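Local coordinates for protein beta-glucanase (Podospora anserina, PDB 4LE4) that probably hydrolyses beta-linked glucans as a member of glycoside hydrolase family 131, and binds cellotriose, at residues T2-R8 with G228-G234; H123-L127 with V165-F171; S181-L187 with L236-V240. All blocks are in the same frame, centred on the assembly; numbering follows the deposited sequence.

Contact 1: T2-R8 with G228-G234; sequences TILWDGR and GVYIESG
Leu4 and Trp5 both send their backbone N-H to Ile231 O, a shared acceptor that marks a classic beta bulge where strand 2-6 runs antiparallel to strand 222-233, in one sheet of a concanavalin-like beta-sandwich. The shorter of the two bonds, 2.8 Å from Leu4 N to Ile231 O, is also the more bent, and Ile231 N answers with a nearly straight bond to Trp5 O. Ahead of the bulge Thr2 pairs with Ser233 and Ile3 with Glu232; beyond it Asp6 faces Tyr230, the register having slipped by one residue.

Beyond the bulge Trp5 pairs with Ile231, and both side chains lie on one face of the sheet. With CG anti to the backbone N (chi1 167°), the indole brings CE3 within 3.6 Å of Ile231 CD1, while Val229 CG1 meets CZ3 at the ring edge, 3.8 Å away. The indole NE1 is satisfied by Pro29 O. Gly7 N lies 3.7 Å above the plane of the Trp5 indole, toward its rim; a beta carbon on Gly7 would collide with Trp5 CH2, which suits a glycine to the place. Next to the bulge, Leu4 lays CD2 against Ser233 OG at 3.6 Å.

On the opposite face Arg8, its chain bent at chi3, lies alongside Tyr230 and holds its guanidinium over the ring face in a cation-pi contact, CZ lying 5.0 Å from the ring centroid and 24° off the normal, with the two planes 35° apart. The same ring stacks with His98. Asp6 positions the arginine: in a side-on salt bridge, NE donates to Asp6 OD1 and NH1 to Asp6 OD2, which fixes the rotation of the guanidinium. Asp6 OD1 serves a further donor, for Arg8 N comes to it nearly along the C-O axis at 3.0 Å and closes an Asx turn.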
loop_
_atom_site.group_PDB
_atom_site.type_symbol
_atom_site.label_atom_id
_atom_site.label_comp_id
_atom_site.label_asym_id
_atom_site.label_seq_id
_atom_site.Cartn_x
_atom_site.Cartn_y
_atom_site.Cartn_z
ATOM N N THR A 2 -9.433 4.361 -17.305
ATOM C CA THR A 2 -8.390 5.328 -17.618
ATOM C C THR A 2 -7.396 5.385 -16.475
ATOM O O THR A 2 -7.773 5.696 -15.350
ATOM C CB THR A 2 -8.946 6.747 -17.759
ATOM O OG1 THR A 2 -9.943 6.781 -18.784
ATOM C CG2 THR A 2 -7.824 7.711 -18.105
ATOM N N ILE A 3 -6.130 5.109 -16.754
ATOM C CA ILE A 3 -5.128 5.166 -15.692
ATOM C C ILE A 3 -4.755 6.611 -15.465
ATOM O O ILE A 3 -4.231 7.258 -16.380
ATOM C CB ILE A 3 -3.846 4.418 -16.065
ATOM C CG1 ILE A 3 -4.154 2.936 -16.214
ATOM C CG2 ILE A 3 -2.756 4.682 -14.992
ATOM C CD1 ILE A 3 -2.978 2.104 -16.750
ATOM N N LEU A 4 -5.004 7.119 -14.260
ATOM C CA LEU A 4 -4.670 8.497 -13.933
ATOM C C LEU A 4 -3.216 8.594 -13.519
ATOM O O LEU A 4 -2.535 9.578 -13.802
ATOM C CB LEU A 4 -5.527 9.005 -12.769
ATOM C CG LEU A 4 -7.032 9.084 -12.982
ATOM C CD1 LEU A 4 -7.695 9.570 -11.707
ATOM C CD2 LEU A 4 -7.324 10.049 -14.125
ATOM N N TRP A 5 -2.745 7.574 -12.812
ATOM C CA TRP A 5 -1.367 7.563 -12.358
ATOM C C TRP A 5 -0.918 6.105 -12.237
ATOM O O TRP A 5 -1.664 5.243 -11.773
ATOM C CB TRP A 5 -1.241 8.295 -11.018
ATOM C CG TRP A 5 0.083 8.055 -10.320
ATOM C CD1 TRP A 5 1.243 8.748 -10.486
ATOM C CD2 TRP A 5 0.347 7.053 -9.326
ATOM N NE1 TRP A 5 2.224 8.251 -9.644
ATOM C CE2 TRP A 5 1.693 7.206 -8.924
ATOM C CE3 TRP A 5 -0.433 6.047 -8.730
ATOM C CZ2 TRP A 5 2.294 6.381 -7.942
ATOM C CZ3 TRP A 5 0.175 5.208 -7.730
ATOM C CH2 TRP A 5 1.517 5.398 -7.365
ATOM N N ASP A 6 0.293 5.845 -12.717
ATOM C CA ASP A 6 0.866 4.504 -12.730
ATOM C C ASP A 6 2.032 4.383 -11.746
ATOM O O ASP A 6 3.085 5.028 -11.906
ATOM C CB ASP A 6 1.363 4.185 -14.141
ATOM C CG ASP A 6 1.493 2.708 -14.395
ATOM O OD1 ASP A 6 1.829 1.971 -13.434
ATOM O OD2 ASP A 6 1.289 2.280 -15.566
ATOM N N GLY A 7 1.861 3.524 -10.738
ATOM C CA GLY A 7 2.923 3.373 -9.775
ATOM C C GLY A 7 3.500 1.979 -9.832
ATOM O O GLY A 7 4.027 1.500 -8.837
ATOM N N ARG A 8 3.453 1.347 -11.000
ATOM C CA ARG A 8 3.955 -0.006 -11.113
ATOM C C ARG A 8 5.451 -0.185 -11.328
ATOM O O ARG A 8 5.900 -1.308 -11.437
ATOM C CB ARG A 8 3.151 -0.741 -12.175
ATOM C CG ARG A 8 1.736 -0.982 -11.661
ATOM C CD ARG A 8 0.843 -1.577 -12.681
ATOM N NE ARG A 8 0.618 -0.730 -13.851
ATOM C CZ ARG A 8 -0.116 -1.111 -14.890
ATOM N NH1 ARG A 8 -0.293 -0.295 -15.926
ATOM N NH2 ARG A 8 -0.665 -2.321 -14.904
ATOM N N GLY A 228 1.543 -3.874 -8.798
ATOM C CA GLY A 228 0.261 -3.420 -9.296
ATOM C C GLY A 228 -0.327 -2.196 -8.627
ATOM O O GLY A 228 -1.530 -2.101 -8.497
ATOM N N VAL A 229 0.504 -1.257 -8.239
ATOM C CA VAL A 229 0.015 -0.037 -7.611
ATOM C C VAL A 229 -0.314 0.999 -8.700
ATOM O O VAL A 229 0.565 1.383 -9.444
ATOM C CB VAL A 229 1.097 0.569 -6.715
ATOM C CG1 VAL A 229 0.558 1.867 -6.054
ATOM C CG2 VAL A 229 1.539 -0.481 -5.629
ATOM N N TYR A 230 -1.565 1.420 -8.802
ATOM C CA TYR A 230 -1.960 2.439 -9.787
ATOM C C TYR A 230 -3.336 2.995 -9.426
ATOM O O TYR A 230 -4.063 2.438 -8.596
ATOM C CB TYR A 230 -1.939 1.875 -11.233
ATOM C CG TYR A 230 -2.987 0.821 -11.566
ATOM C CD1 TYR A 230 -4.161 1.175 -12.244
ATOM C CD2 TYR A 230 -2.799 -0.530 -11.231
ATOM C CE1 TYR A 230 -5.124 0.210 -12.585
ATOM C CE2 TYR A 230 -3.759 -1.498 -11.567
ATOM C CZ TYR A 230 -4.915 -1.106 -12.247
ATOM O OH TYR A 230 -5.850 -2.036 -12.615
ATOM N N ILE A 231 -3.679 4.119 -10.027
ATOM C CA ILE A 231 -4.949 4.775 -9.745
ATOM C C ILE A 231 -5.679 4.995 -11.060
ATOM O O ILE A 231 -5.095 5.506 -12.011
ATOM C CB ILE A 231 -4.722 6.127 -9.078
ATOM C CG1 ILE A 231 -4.046 5.935 -7.702
ATOM C CG2 ILE A 231 -6.077 6.822 -8.911
ATOM C CD1 ILE A 231 -3.425 7.253 -7.120
ATOM N N GLU A 232 -6.952 4.617 -11.110
ATOM C CA GLU A 232 -7.709 4.766 -12.347
ATOM C C GLU A 232 -9.092 5.372 -12.080
ATOM O O GLU A 232 -9.578 5.385 -10.944
ATOM C CB GLU A 232 -7.812 3.395 -13.042
ATOM C CG GLU A 232 -8.999 2.589 -12.664
ATOM C CD GLU A 232 -8.985 1.153 -13.172
ATOM O OE1 GLU A 232 -8.637 0.893 -14.336
ATOM O OE2 GLU A 232 -9.363 0.271 -12.388
ATOM N N SER A 233 -9.710 5.915 -13.125
ATOM C CA SER A 233 -11.038 6.489 -12.957
ATOM C C SER A 233 -11.942 5.932 -14.027
ATOM O O SER A 233 -11.470 5.272 -14.955
ATOM C CB SER A 233 -11.009 8.008 -13.091
ATOM O OG SER A 233 -10.515 8.361 -14.368
ATOM N N GLY A 234 -13.238 6.213 -13.881
ATOM C CA GLY A 234 -14.233 5.757 -14.828
ATOM C C GLY A 234 -14.090 4.296 -15.197
ATOM O O GLY A 234 -13.450 3.970 -16.195
HETATM O O HOH W 1 3.419 -1.315 -8.006
HETATM O O HOH W 2 4.797 -3.229 -9.639
#

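Contact 2: H123-L127 with V165-F171; sequences HFTEL and VAYEIDF
Tyr167 reaches from strand 163-170 to Thr125, Glu126 and Leu127 across the interior between the two sheets of the beta-sandwich. The short strands 125-127 and 165-170 face each other with axes 9.6 Å apart and run nearly antiparallel, a spacing that side chains bridge, with no backbone pairing. From CB, which points at the other sheet, the tyrosine sets CG anti to its carbonyl carbon (chi1 -62°), and the ring then enters the core. CD2 and CE2 lie beneath Thr125 CG2, a CH-pi contact with the methyl 4.1 Å from the ring centroid and 15° off its normal. On the other flank CE1 has Leu127 CD2 at 4.5 Å, near the plane of the ring. At the tip OH comes within 3.4 Å of Glu126 CA and hydrogen-bonds to Ala118 O, while Phe99 packs edge-to-face with the ring. A phenylalanine in place of Tyr167 would probably keep the methyl-ring contact but take from Ala118 O the hydroxyl that donates to it, in a buried setting.

Thr125 suits its place because its two branches do different work: the methyl serves the ring, and OG1 turns to Cys146 O in its own sheet. Further along, Phe124 CZ is 4.0 Å from Ile169 CD1, which sits at the edge of the phenyl ring, and 3.9 Å from Phe171 CE1, the two phenylalanine side chains crossing at about a right angle. Ile169 CG2 in turn rests 3.4 Å above the centre of the Phe171 ring. No hydrogen bond joins the two segments themselves; the sheets meet here through shape and apolar surface, with the buried hydroxyls of Thr125 and Tyr167 satisfied by backbone carbonyls.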
loop_
_atom_site.group_PDB
_atom_site.type_symbol
_atom_site.label_atom_id
_atom_site.label_comp_id
_atom_site.label_asym_id
_atom_site.label_seq_id
_atom_site.Cartn_x
_atom_site.Cartn_y
_atom_site.Cartn_z
ATOM N N HIS A 123 -5.934 9.091 7.407
ATOM C CA HIS A 123 -6.305 7.724 7.750
ATOM C C HIS A 123 -7.799 7.410 7.575
ATOM O O HIS A 123 -8.336 6.547 8.263
ATOM C CB HIS A 123 -5.819 7.362 9.179
ATOM C CG HIS A 123 -4.321 7.379 9.322
ATOM N ND1 HIS A 123 -3.592 8.538 9.502
ATOM C CD2 HIS A 123 -3.417 6.370 9.299
ATOM C CE1 HIS A 123 -2.302 8.240 9.589
ATOM N NE2 HIS A 123 -2.175 6.933 9.465
ATOM N N PHE A 124 -8.452 8.046 6.598
ATOM C CA PHE A 124 -9.881 7.790 6.415
ATOM C C PHE A 124 -10.077 6.372 5.952
ATOM O O PHE A 124 -11.118 5.763 6.217
ATOM C CB PHE A 124 -10.556 8.822 5.495
ATOM C CG PHE A 124 -10.170 8.746 4.041
ATOM C CD1 PHE A 124 -10.746 7.808 3.206
ATOM C CD2 PHE A 124 -9.311 9.684 3.497
ATOM C CE1 PHE A 124 -10.474 7.802 1.831
ATOM C CE2 PHE A 124 -9.029 9.698 2.125
ATOM C CZ PHE A 124 -9.613 8.754 1.291
ATOM N N THR A 125 -9.081 5.845 5.244
ATOM C CA THR A 125 -9.109 4.416 4.901
ATOM C C THR A 125 -7.643 3.920 4.826
ATOM O O THR A 125 -6.727 4.714 4.642
ATOM C CB THR A 125 -9.878 4.092 3.607
ATOM O OG1 THR A 125 -10.140 2.682 3.581
ATOM C CG2 THR A 125 -9.077 4.500 2.351
ATOM N N GLU A 126 -7.443 2.625 5.031
ATOM C CA GLU A 126 -6.094 2.036 5.055
ATOM C C GLU A 126 -6.261 0.557 5.383
ATOM O O GLU A 126 -7.385 0.096 5.666
ATOM C CB GLU A 126 -5.311 2.674 6.209
ATOM C CG GLU A 126 -5.929 2.353 7.622
ATOM C CD GLU A 126 -5.469 3.297 8.736
ATOM O OE1 GLU A 126 -4.282 3.648 8.736
ATOM O OE2 GLU A 126 -6.282 3.672 9.640
ATOM N N LEU A 127 -5.159 -0.205 5.317
ATOM C CA LEU A 127 -5.207 -1.578 5.808
ATOM C C LEU A 127 -4.433 -1.497 7.131
ATOM O O LEU A 127 -3.656 -0.559 7.352
ATOM C CB LEU A 127 -4.484 -2.578 4.889
ATOM C CG LEU A 127 -5.009 -2.699 3.461
ATOM C CD1 LEU A 127 -4.245 -3.849 2.761
ATOM C CD2 LEU A 127 -6.506 -2.935 3.440
ATOM N N VAL A 165 -6.042 -5.396 -3.961
ATOM C CA VAL A 165 -7.061 -4.504 -3.408
ATOM C C VAL A 165 -7.338 -3.304 -4.324
ATOM O O VAL A 165 -6.467 -2.881 -5.100
ATOM C CB VAL A 165 -6.537 -3.877 -2.077
ATOM C CG1 VAL A 165 -7.512 -2.795 -1.537
ATOM C CG2 VAL A 165 -6.280 -4.971 -1.038
ATOM N N ALA A 166 -8.578 -2.826 -4.294
ATOM C CA ALA A 166 -8.878 -1.573 -4.939
ATOM C C ALA A 166 -9.806 -0.836 -3.975
ATOM O O ALA A 166 -10.838 -1.385 -3.571
ATOM C CB ALA A 166 -9.557 -1.751 -6.297
ATOM N N TYR A 167 -9.410 0.370 -3.548
ATOM C CA TYR A 167 -10.306 1.187 -2.709
ATOM C C TYR A 167 -11.182 1.915 -3.744
ATOM O O TYR A 167 -10.638 2.545 -4.630
ATOM C CB TYR A 167 -9.567 2.296 -1.977
ATOM C CG TYR A 167 -8.504 1.882 -1.009
ATOM C CD1 TYR A 167 -8.644 0.735 -0.243
ATOM C CD2 TYR A 167 -7.384 2.696 -0.804
ATOM C CE1 TYR A 167 -7.688 0.404 0.725
ATOM C CE2 TYR A 167 -6.418 2.378 0.155
ATOM C CZ TYR A 167 -6.579 1.226 0.922
ATOM O OH TYR A 167 -5.635 0.898 1.894
ATOM N N GLU A 168 -12.499 1.798 -3.639
ATOM C CA GLU A 168 -13.431 2.495 -4.543
ATOM C C GLU A 168 -13.781 3.760 -3.762
ATOM O O GLU A 168 -14.572 3.725 -2.815
ATOM C CB GLU A 168 -14.686 1.642 -4.759
ATOM C CG GLU A 168 -15.795 2.418 -5.503
ATOM C CD GLU A 168 -17.002 1.583 -5.893
ATOM O OE1 GLU A 168 -17.146 0.437 -5.428
ATOM O OE2 GLU A 168 -17.830 2.100 -6.679
ATOM N N ILE A 169 -13.178 4.882 -4.130
ATOM C CA ILE A 169 -13.419 6.077 -3.360
ATOM C C ILE A 169 -14.254 7.098 -4.141
ATOM O O ILE A 169 -13.935 7.407 -5.282
ATOM C CB ILE A 169 -12.074 6.728 -2.961
ATOM C CG1 ILE A 169 -11.154 5.660 -2.322
ATOM C CG2 ILE A 169 -12.322 7.911 -1.990
ATOM C CD1 ILE A 169 -9.837 6.180 -1.819
ATOM N N ASP A 170 -15.317 7.591 -3.523
ATOM C CA ASP A 170 -16.116 8.644 -4.150
ATOM C C ASP A 170 -15.832 9.858 -3.291
ATOM O O ASP A 170 -16.424 10.008 -2.216
ATOM C CB ASP A 170 -17.616 8.336 -4.105
ATOM C CG ASP A 170 -18.433 9.326 -4.947
ATOM O OD1 ASP A 170 -17.957 10.467 -5.151
ATOM O OD2 ASP A 170 -19.539 8.960 -5.400
ATOM N N PHE A 171 -14.929 10.724 -3.741
ATOM C CA PHE A 171 -14.571 11.904 -2.962
ATOM C C PHE A 171 -15.683 12.962 -2.900
ATOM O O PHE A 171 -15.637 13.866 -2.078
ATOM C CB PHE A 171 -13.301 12.521 -3.524
ATOM C CG PHE A 171 -12.071 11.690 -3.300
ATOM C CD1 PHE A 171 -11.366 11.778 -2.097
ATOM C CD2 PHE A 171 -11.606 10.834 -4.293
ATOM C CE1 PHE A 171 -10.203 11.019 -1.880
ATOM C CE2 PHE A 171 -10.447 10.071 -4.098
ATOM C CZ PHE A 171 -9.739 10.167 -2.874
#

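Contact 3: S181-L187 with L236-V240; sequences STGSDPL and LTTSV
Leu187 N donates to Thr238 O over 2.9 Å, the one direct hydrogen bond between the chain leaving strand 175-182 and the irregular segment 236-240. Just before it, residues Thr182 to Asp185 form a type II' beta turn, with Gly183 taking up the positive phi that a side chain would make costly; the closing bond from Asp185 N to Thr182 O is weak. Pro186, which has no N-H, adds a CA-H...O contact to the same Thr238 O, CA and O being 3.3 Å apart. A water adds a second link, accepting from Val240 N and donating to Ser184 O.

Val240 nestles against the turn. CG1, anti to the carbonyl carbon (chi1 -54°), approaches Asp185 O closely at 3.1 Å and also touches Ser181 OG at 3.7 Å. That hydroxyl donates to Asp185 O over 2.7 Å, so the carbonyl is occupied even where the valine covers it. Leu187 points into the interface, with CD1 3.8 Å from Thr237 O and 4.3 Å from Leu236 CD1, while Thr238 CG2 packs on Leu187 O at 3.6 Å. Leu187 also touches Ala166 and His98 of the sheet. Thr237 is held separately by Glu232 and His98. Between the two segments one amide bond and one water supply the polar links, and the rest is packing, aliphatic carbons resting largely on backbone carbonyl oxygens.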
loop_
_atom_site.group_PDB
_atom_site.type_symbol
_atom_site.label_atom_id
_atom_site.label_comp_id
_atom_site.label_asym_id
_atom_site.label_seq_id
_atom_site.Cartn_x
_atom_site.Cartn_y
_atom_site.Cartn_z
ATOM N N SER A 181 -9.182 -9.499 -3.898
ATOM C CA SER A 181 -9.060 -10.871 -4.367
ATOM C C SER A 181 -7.693 -11.345 -3.904
ATOM O O SER A 181 -6.861 -10.549 -3.484
ATOM C CB SER A 181 -9.121 -10.987 -5.888
ATOM O OG SER A 181 -7.918 -10.512 -6.445
ATOM N N THR A 182 -7.475 -12.650 -3.931
ATOM C CA THR A 182 -6.145 -13.142 -3.610
ATOM C C THR A 182 -5.668 -13.877 -4.851
ATOM O O THR A 182 -6.478 -14.376 -5.628
ATOM C CB THR A 182 -6.105 -14.100 -2.406
ATOM O OG1 THR A 182 -7.061 -15.162 -2.575
ATOM C CG2 THR A 182 -6.386 -13.321 -1.123
ATOM N N GLY A 183 -4.351 -13.902 -5.039
ATOM C CA GLY A 183 -3.755 -14.601 -6.171
ATOM C C GLY A 183 -4.091 -14.078 -7.544
ATOM O O GLY A 183 -3.898 -12.911 -7.845
ATOM N N SER A 184 -4.596 -14.963 -8.393
ATOM C CA SER A 184 -4.925 -14.587 -9.767
ATOM C C SER A 184 -6.375 -14.250 -9.974
ATOM O O SER A 184 -6.767 -13.854 -11.073
ATOM C CB SER A 184 -4.579 -15.738 -10.717
ATOM O OG SER A 184 -3.203 -16.070 -10.624
ATOM N N ASP A 185 -7.201 -14.402 -8.944
ATOM C CA ASP A 185 -8.624 -14.139 -9.159
ATOM C C ASP A 185 -8.980 -12.664 -9.337
ATOM O O ASP A 185 -8.325 -11.800 -8.775
ATOM C CB ASP A 185 -9.415 -14.731 -7.990
ATOM C CG ASP A 185 -9.176 -16.222 -7.843
ATOM O OD1 ASP A 185 -9.352 -16.971 -8.839
ATOM O OD2 ASP A 185 -8.817 -16.653 -6.738
ATOM N N PRO A 186 -10.016 -12.369 -10.136
ATOM C CA PRO A 186 -10.484 -11.001 -10.394
ATOM C C PRO A 186 -11.013 -10.364 -9.107
ATOM O O PRO A 186 -11.602 -11.053 -8.272
ATOM C CB PRO A 186 -11.652 -11.193 -11.362
ATOM C CG PRO A 186 -11.406 -12.541 -11.984
ATOM C CD PRO A 186 -10.825 -13.356 -10.876
ATOM N N LEU A 187 -10.820 -9.059 -8.969
ATOM C CA LEU A 187 -11.337 -8.314 -7.821
ATOM C C LEU A 187 -12.869 -8.406 -7.737
ATOM O O LEU A 187 -13.551 -8.324 -8.761
ATOM C CB LEU A 187 -11.005 -6.824 -7.966
ATOM C CG LEU A 187 -9.529 -6.402 -7.998
ATOM C CD1 LEU A 187 -9.427 -4.894 -8.268
ATOM C CD2 LEU A 187 -8.882 -6.749 -6.666
ATOM N N LEU A 236 -13.769 0.258 -13.197
ATOM C CA LEU A 236 -12.767 -0.504 -12.478
ATOM C C LEU A 236 -12.247 -1.693 -13.269
ATOM O O LEU A 236 -13.012 -2.465 -13.851
ATOM C CB LEU A 236 -13.367 -1.021 -11.182
ATOM C CG LEU A 236 -12.511 -2.045 -10.441
ATOM C CD1 LEU A 236 -11.188 -1.412 -9.992
ATOM C CD2 LEU A 236 -13.309 -2.547 -9.269
ATOM N N THR A 237 -10.934 -1.846 -13.277
ATOM C CA THR A 237 -10.316 -2.986 -13.941
ATOM C C THR A 237 -10.257 -4.047 -12.851
ATOM O O THR A 237 -9.543 -3.863 -11.873
ATOM C CB THR A 237 -8.894 -2.638 -14.373
ATOM O OG1 THR A 237 -8.954 -1.640 -15.400
ATOM C CG2 THR A 237 -8.181 -3.850 -14.881
ATOM N N THR A 238 -10.987 -5.147 -13.004
ATOM C CA THR A 238 -10.978 -6.182 -11.975
ATOM C C THR A 238 -9.875 -7.211 -12.190
ATOM O O THR A 238 -9.547 -7.967 -11.289
ATOM C CB THR A 238 -12.325 -6.918 -11.885
ATOM O OG1 THR A 238 -12.619 -7.510 -13.149
ATOM C CG2 THR A 238 -13.453 -5.946 -11.473
ATOM N N SER A 239 -9.312 -7.238 -13.390
ATOM C CA SER A 239 -8.227 -8.153 -13.704
ATOM C C SER A 239 -6.975 -7.794 -12.903
ATOM O O SER A 239 -6.539 -6.640 -12.903
ATOM C CB SER A 239 -7.869 -8.065 -15.183
ATOM O OG SER A 239 -6.643 -8.745 -15.396
ATOM N N VAL A 240 -6.369 -8.766 -12.249
ATOM C CA VAL A 240 -5.178 -8.435 -11.481
ATOM C C VAL A 240 -3.983 -8.103 -12.376
ATOM O O VAL A 240 -2.983 -7.555 -11.900
ATOM C CB VAL A 240 -4.791 -9.569 -10.481
ATOM C CG1 VAL A 240 -5.995 -9.900 -9.594
ATOM C CG2 VAL A 240 -4.320 -10.817 -11.213
HETATM O O HOH W 3 -7.605 -11.383 -12.491
#

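Overall arrangement
The N-terminal strand of contact 1 pairs with strand 222-233, closing a loop over most of the chain and setting the N-terminal strand beside a strand from near the end of the chain. Within that span, contact 2 closes a shorter loop, joining strand 125-129 of the second sheet to strand 163-170 of the first. The chain then turns into strand 175-182, whose end begins contact 3; this closes a loop from 181-187 to 236-240, after strand 222-233, so contact 3 crosses contact 1 and follows contact 2 in series. Glu232 OE1 and Thr237 OG1 link contacts 1 and 3, while Ala166 packs on Leu187 and Leu236 between contacts 2 and 3.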